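Local coordinates for uncharacterized protein (Bacteroides ovatus CL02T12C04, PDB 6PTM) that probably hydrolyses carrageenan from the chain end, as an exo-acting carrageenase of glycoside hydrolase family 42, at residues Arg561-Phe567 against Glu611-Val617; Met466-His472 against Leu501-Trp507; Leu495-His499 against Cys707-Val711. All blocks are in the same frame, centred on the assembly; numbering follows the deposited sequence.

Contact 1 of 3, residues Arg561-Phe567 against Glu611-Val617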
loop_
_atom_site.group_PDB
_atom_site.type_symbol
_atom_site.label_atom_id
_atom_site.label_comp_id
_atom_site.label_asym_id
_atom_site.label_seq_id
_atom_site.Cartn_x
_atom_site.Cartn_y
_atom_site.Cartn_z
ATOM N N ARG A 561 -1.806 19.120 4.421
ATOM C CA ARG A 561 -2.067 19.100 5.878
ATOM C C ARG A 561 -3.200 18.120 6.185
ATOM O O ARG A 561 -4.280 18.215 5.544
ATOM C CB ARG A 561 -2.411 20.515 6.348
ATOM C CG ARG A 561 -2.709 20.652 7.836
ATOM C CD ARG A 561 -3.098 22.071 8.178
ATOM N NE ARG A 561 -3.392 22.326 9.582
ATOM C CZ ARG A 561 -2.498 22.597 10.529
ATOM N NH1 ARG A 561 -1.202 22.517 10.277
ATOM N NH2 ARG A 561 -2.913 22.929 11.742
ATOM N N LYS A 562 -2.925 17.186 7.098
ATOM C CA LYS A 562 -3.888 16.253 7.722
ATOM C C LYS A 562 -4.333 16.865 9.059
ATOM O O LYS A 562 -3.699 16.642 10.099
ATOM C CB LYS A 562 -3.225 14.884 7.904
ATOM C CG LYS A 562 -2.668 14.215 6.652
ATOM C CD LYS A 562 -2.111 12.840 6.976
ATOM C CE LYS A 562 -1.204 12.199 5.934
ATOM N NZ LYS A 562 -1.841 12.080 4.608
ATOM N N PRO A 563 -5.384 17.717 9.090
ATOM C CA PRO A 563 -5.623 18.535 10.279
ATOM C C PRO A 563 -6.301 17.819 11.454
ATOM O O PRO A 563 -6.470 18.403 12.517
ATOM C CB PRO A 563 -6.549 19.624 9.728
ATOM C CG PRO A 563 -7.341 18.899 8.654
ATOM C CD PRO A 563 -6.285 18.050 7.978
ATOM N N LEU A 564 -6.787 16.616 11.219
ATOM C CA LEU A 564 -7.381 15.786 12.276
ATOM C C LEU A 564 -6.558 14.507 12.328
ATOM O O LEU A 564 -6.374 13.838 11.243
ATOM C CB LEU A 564 -8.856 15.530 11.975
ATOM C CG LEU A 564 -9.748 16.771 11.981
ATOM C CD1 LEU A 564 -11.126 16.424 11.447
ATOM C CD2 LEU A 564 -9.855 17.366 13.381
ATOM N N ARG A 565 -6.065 14.194 13.523
ATOM C CA ARG A 565 -5.274 12.961 13.766
ATOM C C ARG A 565 -6.031 12.052 14.721
ATOM O O ARG A 565 -6.336 12.473 15.853
ATOM C CB ARG A 565 -3.899 13.320 14.318
ATOM C CG ARG A 565 -3.091 14.202 13.389
ATOM C CD ARG A 565 -3.036 13.701 11.951
ATOM N NE ARG A 565 -2.093 14.543 11.231
ATOM C CZ ARG A 565 -0.788 14.306 11.127
ATOM N NH1 ARG A 565 -0.229 13.208 11.625
ATOM N NH2 ARG A 565 -0.046 15.128 10.419
ATOM N N ILE A 566 -6.293 10.830 14.286
ATOM C CA ILE A 566 -6.928 9.803 15.145
ATOM C C ILE A 566 -5.821 9.194 15.975
ATOM O O ILE A 566 -4.890 8.664 15.358
ATOM C CB ILE A 566 -7.645 8.770 14.276
ATOM C CG1 ILE A 566 -8.794 9.419 13.515
ATOM C CG2 ILE A 566 -8.116 7.574 15.070
ATOM C CD1 ILE A 566 -9.338 8.525 12.472
ATOM N N PHE A 567 -5.958 9.190 17.299
ATOM C CA PHE A 567 -4.951 8.571 18.196
ATOM C C PHE A 567 -4.941 7.048 18.056
ATOM O O PHE A 567 -6.000 6.408 18.088
ATOM C CB PHE A 567 -5.147 8.944 19.660
ATOM C CG PHE A 567 -3.897 8.685 20.452
ATOM C CD1 PHE A 567 -3.768 7.540 21.212
ATOM C CD2 PHE A 567 -2.811 9.536 20.330
ATOM C CE1 PHE A 567 -2.586 7.299 21.899
ATOM C CE2 PHE A 567 -1.611 9.258 20.967
ATOM C CZ PHE A 567 -1.518 8.157 21.776
ATOM N N GLU A 611 1.438 19.494 12.898
ATOM C CA GLU A 611 0.742 20.247 11.824
ATOM C C GLU A 611 -0.687 19.697 11.743
ATOM O O GLU A 611 -1.065 19.057 10.718
ATOM C CB GLU A 611 1.561 20.130 10.537
ATOM C CG GLU A 611 2.872 20.904 10.557
ATOM C CD GLU A 611 3.798 20.689 9.360
ATOM O OE1 GLU A 611 3.496 19.864 8.494
ATOM O OE2 GLU A 611 4.848 21.336 9.306
ATOM N N TRP A 612 -1.458 19.939 12.793
ATOM C CA TRP A 612 -2.884 19.583 12.878
ATOM C C TRP A 612 -3.589 20.464 13.910
ATOM O O TRP A 612 -2.910 21.175 14.678
ATOM C CB TRP A 612 -3.028 18.098 13.211
ATOM C CG TRP A 612 -2.302 17.719 14.462
ATOM C CD1 TRP A 612 -2.690 17.950 15.745
ATOM C CD2 TRP A 612 -1.077 16.987 14.540
ATOM N NE1 TRP A 612 -1.780 17.418 16.616
ATOM C CE2 TRP A 612 -0.783 16.816 15.904
ATOM C CE3 TRP A 612 -0.205 16.460 13.582
ATOM C CZ2 TRP A 612 0.334 16.122 16.341
ATOM C CZ3 TRP A 612 0.897 15.763 14.011
ATOM C CH2 TRP A 612 1.172 15.626 15.373
ATOM N N ASP A 613 -4.917 20.421 13.903
ATOM C CA ASP A 613 -5.772 21.307 14.733
ATOM C C ASP A 613 -6.306 20.480 15.903
ATOM O O ASP A 613 -6.648 21.038 16.940
ATOM C CB ASP A 613 -6.917 21.885 13.893
ATOM C CG ASP A 613 -6.494 22.615 12.647
ATOM O OD1 ASP A 613 -5.473 23.290 12.732
ATOM O OD2 ASP A 613 -7.205 22.486 11.574
ATOM N N ALA A 614 -6.434 19.164 15.751
ATOM C CA ALA A 614 -6.964 18.349 16.854
ATOM C C ALA A 614 -6.541 16.892 16.728
ATOM O O ALA A 614 -6.385 16.425 15.588
ATOM C CB ALA A 614 -8.476 18.461 16.899
ATOM N N ILE A 615 -6.411 16.243 17.890
ATOM C CA ILE A 615 -6.332 14.768 18.032
ATOM C C ILE A 615 -7.698 14.273 18.521
ATOM O O ILE A 615 -8.260 14.828 19.505
ATOM C CB ILE A 615 -5.157 14.406 18.960
ATOM C CG1 ILE A 615 -3.818 14.821 18.333
ATOM C CG2 ILE A 615 -5.197 12.936 19.370
ATOM C CD1 ILE A 615 -2.616 14.690 19.283
ATOM N N VAL A 616 -8.199 13.208 17.907
ATOM C CA VAL A 616 -9.438 12.553 18.382
ATOM C C VAL A 616 -9.017 11.245 19.037
ATOM O O VAL A 616 -8.138 10.578 18.498
ATOM C CB VAL A 616 -10.493 12.402 17.271
ATOM C CG1 VAL A 616 -10.783 13.738 16.622
ATOM C CG2 VAL A 616 -10.119 11.381 16.222
ATOM N N VAL A 617 -9.577 10.949 20.208
ATOM C CA VAL A 617 -9.283 9.707 20.967
ATOM C C VAL A 617 -10.603 8.970 21.161
ATOM O O VAL A 617 -11.491 9.475 21.890
ATOM C CB VAL A 617 -8.555 9.966 22.298
ATOM C CG1 VAL A 617 -8.222 8.633 22.964
ATOM C CG2 VAL A 617 -7.310 10.814 22.118
HETATM O O HOH W 1 -6.103 23.230 9.339
HETATM O O HOH W 2 -0.705 17.461 8.806
#
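R565 and I615 sit side by side on two parallel strands, 564-567 and 614-617, whose short axes run 31° apart and approach to 4.6 Å. They are neighbours inside a five-stranded parallel sheet of strand order 2-1-3-4-5, a flavodoxin-like alpha/beta arrangement. Strand 597-600 flanks 564-567 on its other edge, and strand 640-643 flanks 614-617. R565 lends its N to A614 O and its O to V616 N. F567 N then meets V616 O in a nearly straight bond of 2.8 Å. On the face with L564 and I566, I566 CG1 packs on V616 CG2 at 3.6 Å, and L564 CD2 reaches A614 CB. Helix 674-687 covers L564 and A614 on this face. On the other face R565 crosses W612 at about a right angle. Its CG, set beside the backbone N (chi1 -60°), lies over one face of the indole, toward its rim. The bend at chi2 then turns the chain so that W612 CE3 lies over the centre of one guanidinium face, 3.3 Å from CZ. The ring and guanidinium planes are well inclined. R565 NE is fixed by K562 O, and NH1 bonds to F599 O. The carbonyl of P563 takes a good bond from D613 N and a weak one from A614 N, where the chains enter the sheet. At the exposed end R561 is extended as far as NE, CG anti to its N (chi1 180°), and its guanidinium passes over the E611-W612 peptide. NH2 makes a salt bridge to D613 OD1 at 2.8 Å. The oxygen lies in the guanidinium plane but is met from above its own carboxylate plane. N688 ND2 also bonds this oxygen. Water 1 bridges the pair, accepting from R561 NE and donating to D613 OD2 at 2.6 Å.

Contact 2 of 3, residues Met466-His472 against Leu501-Trp507; sequences MFNTEGH and LTATQTW
M466 O is gripped by two backbone donors, T502 N at 2.9 Å and A503 N at 3.1 Å. The first comes in the carbonyl plane on a lone pair, the second from nearly straight ahead. M466 N replies with a straight bond to T502 OG1. These bonds open the pairing of strands 466-471 and 503-506, which run parallel and join through helix 486-498 in a beta-alpha-beta unit. They are the last two strands of the (beta/alpha)8 barrel. F467 pairs with A503 and N468 with T504. The register then slips by one residue at a beta bulge, and G471 pairs with T506. Inside the bulge N468 OD1 accepts from E470 N, an Asx turn. N468 ND2 is held by Y454 OH and A425 O. G471 lies close against T504, its CA 4.0 Å from CG2, and its N reaches back to Q505 O. On the face with F467 and A503, the phenyl ring of F467 has T469 CG2 over the centre of one face and A503 O at its edge, in plane. Its CD1 touches A503 CB at 3.8 Å. The far end is the C-terminal end of the barrel strands, where the active site of such barrels lies. Here E470 and W507 lie side by side, pointing the same way. E470 reaches out with CG anti to its N (chi1 -169°), which, with the chain extended beyond CG, brings OE2 to 3.7 Å from W507 CE3. H472 NE2 gives OE2 a short, straight bond of 2.5 Å, meeting it on the anti side. S475 O takes up H472 ND1. K394 NZ forms a salt bridge to E470 OE1. With both oxygens engaged and the indole alongside, the carboxylate of E470 probably has little freedom to turn.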
loop_
_atom_site.group_PDB
_atom_site.type_symbol
_atom_site.label_atom_id
_atom_site.label_comp_id
_atom_site.label_asym_id
_atom_site.label_seq_id
_atom_site.Cartn_x
_atom_site.Cartn_y
_atom_site.Cartn_z
ATOM N N MET A 466 6.672 5.959 -1.591
ATOM C CA MET A 466 5.939 4.732 -1.259
ATOM C C MET A 466 5.975 3.770 -2.455
ATOM O O MET A 466 5.533 4.128 -3.565
ATOM C CB MET A 466 4.501 5.039 -0.843
ATOM C CG MET A 466 3.764 3.769 -0.434
ATOM S SD MET A 466 1.969 4.038 -0.288
ATOM C CE MET A 466 1.954 5.058 1.188
ATOM N N PHE A 467 6.423 2.542 -2.200
ATOM C CA PHE A 467 6.653 1.511 -3.238
ATOM C C PHE A 467 5.841 0.269 -2.890
ATOM O O PHE A 467 6.188 -0.411 -1.930
ATOM C CB PHE A 467 8.145 1.198 -3.351
ATOM C CG PHE A 467 8.519 0.318 -4.518
ATOM C CD1 PHE A 467 7.636 0.035 -5.549
ATOM C CD2 PHE A 467 9.789 -0.226 -4.582
ATOM C CE1 PHE A 467 8.017 -0.772 -6.611
ATOM C CE2 PHE A 467 10.176 -1.002 -5.658
ATOM C CZ PHE A 467 9.280 -1.302 -6.654
ATOM N N ASN A 468 4.735 0.065 -3.599
ATOM C CA ASN A 468 3.926 -1.173 -3.527
ATOM C C ASN A 468 4.582 -2.215 -4.433
ATOM O O ASN A 468 4.475 -2.075 -5.644
ATOM C CB ASN A 468 2.461 -0.919 -3.875
ATOM C CG ASN A 468 1.606 -2.128 -3.599
ATOM O OD1 ASN A 468 2.084 -3.273 -3.696
ATOM N ND2 ASN A 468 0.326 -1.878 -3.329
ATOM N N THR A 469 5.289 -3.177 -3.838
ATOM C CA THR A 469 6.223 -4.113 -4.522
ATOM C C THR A 469 5.465 -5.348 -4.995
ATOM O O THR A 469 6.063 -6.170 -5.686
ATOM C CB THR A 469 7.395 -4.492 -3.615
ATOM O OG1 THR A 469 6.926 -4.786 -2.288
ATOM C CG2 THR A 469 8.408 -3.368 -3.600
ATOM N N GLU A 470 4.198 -5.470 -4.633
ATOM C CA GLU A 470 3.339 -6.526 -5.208
ATOM C C GLU A 470 1.901 -6.038 -5.164
ATOM O O GLU A 470 1.170 -6.442 -4.245
ATOM C CB GLU A 470 3.545 -7.832 -4.450
ATOM C CG GLU A 470 2.898 -9.022 -5.129
ATOM C CD GLU A 470 2.989 -10.301 -4.311
ATOM O OE1 GLU A 470 4.065 -10.536 -3.712
ATOM O OE2 GLU A 470 1.958 -11.002 -4.206
ATOM N N GLY A 471 1.527 -5.197 -6.121
ATOM C CA GLY A 471 0.234 -4.494 -6.105
ATOM C C GLY A 471 -0.914 -5.478 -6.265
ATOM O O GLY A 471 -0.923 -6.246 -7.276
ATOM N N HIS A 472 -1.837 -5.490 -5.300
ATOM C CA HIS A 472 -2.996 -6.413 -5.284
ATOM C C HIS A 472 -4.276 -5.578 -5.408
ATOM O O HIS A 472 -5.305 -5.930 -4.773
ATOM C CB HIS A 472 -2.907 -7.365 -4.072
ATOM C CG HIS A 472 -2.003 -8.530 -4.309
ATOM N ND1 HIS A 472 -2.306 -9.528 -5.246
ATOM C CD2 HIS A 472 -0.808 -8.855 -3.763
ATOM C CE1 HIS A 472 -1.306 -10.397 -5.275
ATOM N NE2 HIS A 472 -0.360 -9.995 -4.377
ATOM N N LEU A 501 0.886 6.692 -2.779
ATOM C CA LEU A 501 1.578 5.706 -3.641
ATOM C C LEU A 501 2.410 6.408 -4.723
ATOM O O LEU A 501 1.869 7.252 -5.483
ATOM C CB LEU A 501 0.538 4.795 -4.274
ATOM C CG LEU A 501 1.088 3.702 -5.184
ATOM C CD1 LEU A 501 2.041 2.783 -4.408
ATOM C CD2 LEU A 501 -0.093 2.928 -5.746
ATOM N N THR A 502 3.663 5.978 -4.856
ATOM C CA THR A 502 4.630 6.579 -5.808
ATOM C C THR A 502 4.951 5.596 -6.930
ATOM O O THR A 502 5.123 6.032 -8.057
ATOM C CB THR A 502 5.937 7.039 -5.150
ATOM O OG1 THR A 502 5.729 7.491 -3.813
ATOM C CG2 THR A 502 6.570 8.148 -5.961
ATOM N N ALA A 503 5.094 4.319 -6.625
ATOM C CA ALA A 503 5.512 3.300 -7.603
ATOM C C ALA A 503 4.838 1.996 -7.243
ATOM O O ALA A 503 4.669 1.735 -6.048
ATOM C CB ALA A 503 7.002 3.155 -7.582
ATOM N N THR A 504 4.541 1.191 -8.252
ATOM C CA THR A 504 3.862 -0.112 -8.102
ATOM C C THR A 504 4.496 -1.124 -9.049
ATOM O O THR A 504 4.581 -0.831 -10.253
ATOM C CB THR A 504 2.366 -0.050 -8.393
ATOM O OG1 THR A 504 1.835 1.031 -7.622
ATOM C CG2 THR A 504 1.689 -1.361 -8.054
ATOM N N GLN A 505 4.912 -2.267 -8.506
ATOM C CA GLN A 505 5.116 -3.489 -9.315
ATOM C C GLN A 505 3.818 -4.272 -9.168
ATOM O O GLN A 505 3.635 -4.835 -8.070
ATOM C CB GLN A 505 6.327 -4.293 -8.848
ATOM C CG GLN A 505 6.609 -5.441 -9.804
ATOM C CD GLN A 505 7.814 -6.256 -9.424
ATOM O OE1 GLN A 505 8.061 -6.544 -8.251
ATOM N NE2 GLN A 505 8.574 -6.617 -10.432
ATOM N N THR A 506 2.940 -4.268 -10.176
ATOM C CA THR A 506 1.574 -4.837 -10.052
ATOM C C THR A 506 1.615 -6.368 -10.210
ATOM O O THR A 506 2.316 -6.857 -11.122
ATOM C CB THR A 506 0.605 -4.199 -11.044
ATOM O OG1 THR A 506 0.589 -2.776 -10.840
ATOM C CG2 THR A 506 -0.773 -4.821 -10.932
ATOM N N TRP A 507 0.891 -7.089 -9.355
ATOM C CA TRP A 507 0.644 -8.555 -9.522
ATOM C C TRP A 507 -0.384 -8.772 -10.640
ATOM O O TRP A 507 -1.515 -8.314 -10.518
ATOM C CB TRP A 507 0.147 -9.159 -8.203
ATOM C CG TRP A 507 -0.181 -10.623 -8.261
ATOM C CD1 TRP A 507 -1.410 -11.173 -8.499
ATOM C CD2 TRP A 507 0.724 -11.735 -8.069
ATOM N NE1 TRP A 507 -1.332 -12.538 -8.459
ATOM C CE2 TRP A 507 -0.041 -12.915 -8.207
ATOM C CE3 TRP A 507 2.099 -11.861 -7.809
ATOM C CZ2 TRP A 507 0.509 -14.188 -8.034
ATOM C CZ3 TRP A 507 2.642 -13.123 -7.633
ATOM C CH2 TRP A 507 1.858 -14.267 -7.760
HETATM O O HOH W 3 -3.074 -6.855 -8.770
#

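Contact 3 of 3, residues Leu495-His499 against Cys707-Val711. With EDO (1,2-ethanediol), chain E; EDO (1,2-ethanediol), chain F.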
loop_
_atom_site.group_PDB
_atom_site.type_symbol
_atom_site.label_atom_id
_atom_site.label_comp_id
_atom_site.label_asym_id
_atom_site.label_seq_id
_atom_site.Cartn_x
_atom_site.Cartn_y
_atom_site.Cartn_z
ATOM N N LEU A 495 -6.672 6.769 -6.694
ATOM C CA LEU A 495 -6.963 6.962 -5.261
ATOM C C LEU A 495 -5.717 6.617 -4.427
ATOM O O LEU A 495 -5.307 7.429 -3.566
ATOM C CB LEU A 495 -8.191 6.114 -4.906
ATOM C CG LEU A 495 -8.627 6.136 -3.449
ATOM C CD1 LEU A 495 -9.104 7.514 -3.037
ATOM C CD2 LEU A 495 -9.678 5.053 -3.212
ATOM N N ALA A 496 -5.085 5.469 -4.692
ATOM C CA ALA A 496 -3.889 5.038 -3.953
ATOM C C ALA A 496 -2.799 6.119 -4.080
ATOM O O ALA A 496 -2.120 6.442 -3.056
ATOM C CB ALA A 496 -3.404 3.702 -4.447
ATOM N N THR A 497 -2.683 6.719 -5.262
ATOM C CA THR A 497 -1.661 7.756 -5.516
ATOM C C THR A 497 -2.001 9.025 -4.729
ATOM O O THR A 497 -1.082 9.611 -4.126
ATOM C CB THR A 497 -1.464 8.014 -7.014
ATOM O OG1 THR A 497 -1.144 6.758 -7.610
ATOM C CG2 THR A 497 -0.353 9.022 -7.189
ATOM N N ILE A 498 -3.273 9.409 -4.677
ATOM C CA ILE A 498 -3.698 10.557 -3.831
ATOM C C ILE A 498 -3.244 10.322 -2.373
ATOM O O ILE A 498 -2.838 11.301 -1.709
ATOM C CB ILE A 498 -5.202 10.815 -3.964
ATOM C CG1 ILE A 498 -5.545 11.355 -5.365
ATOM C CG2 ILE A 498 -5.697 11.715 -2.830
ATOM C CD1 ILE A 498 -4.994 12.717 -5.688
ATOM N N HIS A 499 -3.275 9.078 -1.888
ATOM C CA HIS A 499 -2.956 8.731 -0.484
ATOM C C HIS A 499 -1.459 8.414 -0.301
ATOM O O HIS A 499 -1.102 7.950 0.801
ATOM C CB HIS A 499 -3.895 7.628 -0.037
ATOM C CG HIS A 499 -5.318 8.079 0.183
ATOM N ND1 HIS A 499 -5.828 8.291 1.459
ATOM C CD2 HIS A 499 -6.316 8.373 -0.687
ATOM C CE1 HIS A 499 -7.090 8.664 1.373
ATOM N NE2 HIS A 499 -7.426 8.720 0.039
ATOM N N CYS A 707 -17.991 9.434 -1.891
ATOM C CA CYS A 707 -17.092 10.315 -2.668
ATOM C C CYS A 707 -16.077 10.933 -1.724
ATOM O O CYS A 707 -16.445 11.836 -0.925
ATOM C CB CYS A 707 -17.869 11.385 -3.417
ATOM S SG CYS A 707 -18.856 10.689 -4.751
ATOM N N GLU A 708 -14.838 10.445 -1.790
ATOM C CA GLU A 708 -13.727 11.088 -1.069
ATOM C C GLU A 708 -13.243 12.253 -1.917
ATOM O O GLU A 708 -12.868 12.021 -3.063
ATOM C CB GLU A 708 -12.581 10.107 -0.849
ATOM C CG GLU A 708 -11.573 10.646 0.144
ATOM C CD GLU A 708 -10.250 9.900 0.140
ATOM O OE1 GLU A 708 -9.450 10.101 -0.823
ATOM O OE2 GLU A 708 -10.065 9.085 1.049
ATOM N N TRP A 709 -13.237 13.452 -1.353
ATOM C CA TRP A 709 -12.898 14.685 -2.101
ATOM C C TRP A 709 -11.816 15.488 -1.382
ATOM O O TRP A 709 -11.644 15.310 -0.131
ATOM C CB TRP A 709 -14.143 15.498 -2.397
ATOM C CG TRP A 709 -14.912 15.932 -1.205
ATOM C CD1 TRP A 709 -15.806 15.193 -0.505
ATOM C CD2 TRP A 709 -14.959 17.256 -0.662
ATOM N NE1 TRP A 709 -16.344 15.949 0.502
ATOM C CE2 TRP A 709 -15.871 17.229 0.410
ATOM C CE3 TRP A 709 -14.301 18.449 -0.960
ATOM C CZ2 TRP A 709 -16.169 18.358 1.166
ATOM C CZ3 TRP A 709 -14.551 19.557 -0.182
ATOM C CH2 TRP A 709 -15.471 19.510 0.866
ATOM N N ARG A 710 -11.052 16.257 -2.169
ATOM C CA ARG A 710 -9.947 17.104 -1.681
ATOM C C ARG A 710 -9.941 18.376 -2.515
ATOM O O ARG A 710 -10.384 18.341 -3.658
ATOM C CB ARG A 710 -8.598 16.391 -1.827
ATOM C CG ARG A 710 -8.467 15.082 -1.057
ATOM C CD ARG A 710 -8.523 15.227 0.467
ATOM N NE ARG A 710 -8.385 13.915 1.123
ATOM C CZ ARG A 710 -7.245 13.223 1.225
ATOM N NH1 ARG A 710 -6.102 13.689 0.722
ATOM N NH2 ARG A 710 -7.260 12.030 1.798
ATOM N N VAL A 711 -9.439 19.466 -1.947
ATOM C CA VAL A 711 -9.331 20.761 -2.645
ATOM C C VAL A 711 -7.958 21.363 -2.368
ATOM O O VAL A 711 -7.594 21.464 -1.178
ATOM C CB VAL A 711 -10.459 21.706 -2.205
ATOM C CG1 VAL A 711 -10.435 22.994 -3.031
ATOM C CG2 VAL A 711 -11.797 21.005 -2.299
HETATM C C1 EDO E . -7.073 25.466 0.090
HETATM O O1 EDO E . -6.413 24.222 0.246
HETATM C C2 EDO E . -8.380 25.225 -0.565
HETATM O O2 EDO E . -9.293 24.413 0.159
HETATM C C1 EDO F . -8.014 23.023 3.422
HETATM O O1 EDO F . -6.800 23.535 2.850
HETATM C C2 EDO F . -8.496 21.816 2.724
HETATM O O2 EDO F . -9.002 22.046 1.408
HETATM O O HOH W 4 -3.332 12.655 0.726
#
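The imidazole of H499 has the carboxylate carbon of E708, CD, at one edge, close to its plane, and L495 O at the edge too. The ring and carboxylate planes are 37° apart. R710 NH2 approaches the ring obliquely, 3.4 Å from CE1, and the guanidinium has water 4 at its own edge. H499 and E708 come from opposite directions. NE2 bonds E708 OE1 at 2.6 Å, using the syn lone pair, from slightly out of the ring plane. E708 reaches across with its chain extended and CG anti to its N (chi1 -167°). L495 CD1 lies beside the same oxygen at 3.4 Å. Second-shell groups set both partners: D455 OD1 takes H499 ND1, and N591 ND2 bonds E708 OE2. The positive charge of R710 is near but makes only a long ion pair with E708. Water 4 accepts from R710 NH1 and lies 2.8 Å from I498 O, to which it can donate. I498 CG2 packs loosely on NH1. All five touching residues are buried. The arrangement is a buried His-carboxylate hydrogen bond at a domain interface. It joins the end of barrel helix 486-498 to edge strand 707-715 of the C-terminal antiparallel sheet.

Overall arrangement
The contacts sample three parts of the fold. Contact 2 lies in the barrel, contact 1 in the five-stranded parallel sheet, and contact 3 where the barrel meets the C-terminal antiparallel sheet. Contact 2 closes before contact 1 opens. Contact 1 is nested in the long loop that contact 3 closes. Contacts 2 and 3 cross along the chain and touch, because a short loop joins helix 486-498 to strand 503-506; L501 N probably bonds A496 O. Their centres are about 17 Å apart. Contact 1 is about 18 Å from contact 3 and 28 Å from contact 2, centre to centre. Helix 448-460 packs against all three, so one barrel helix borders both accessory regions.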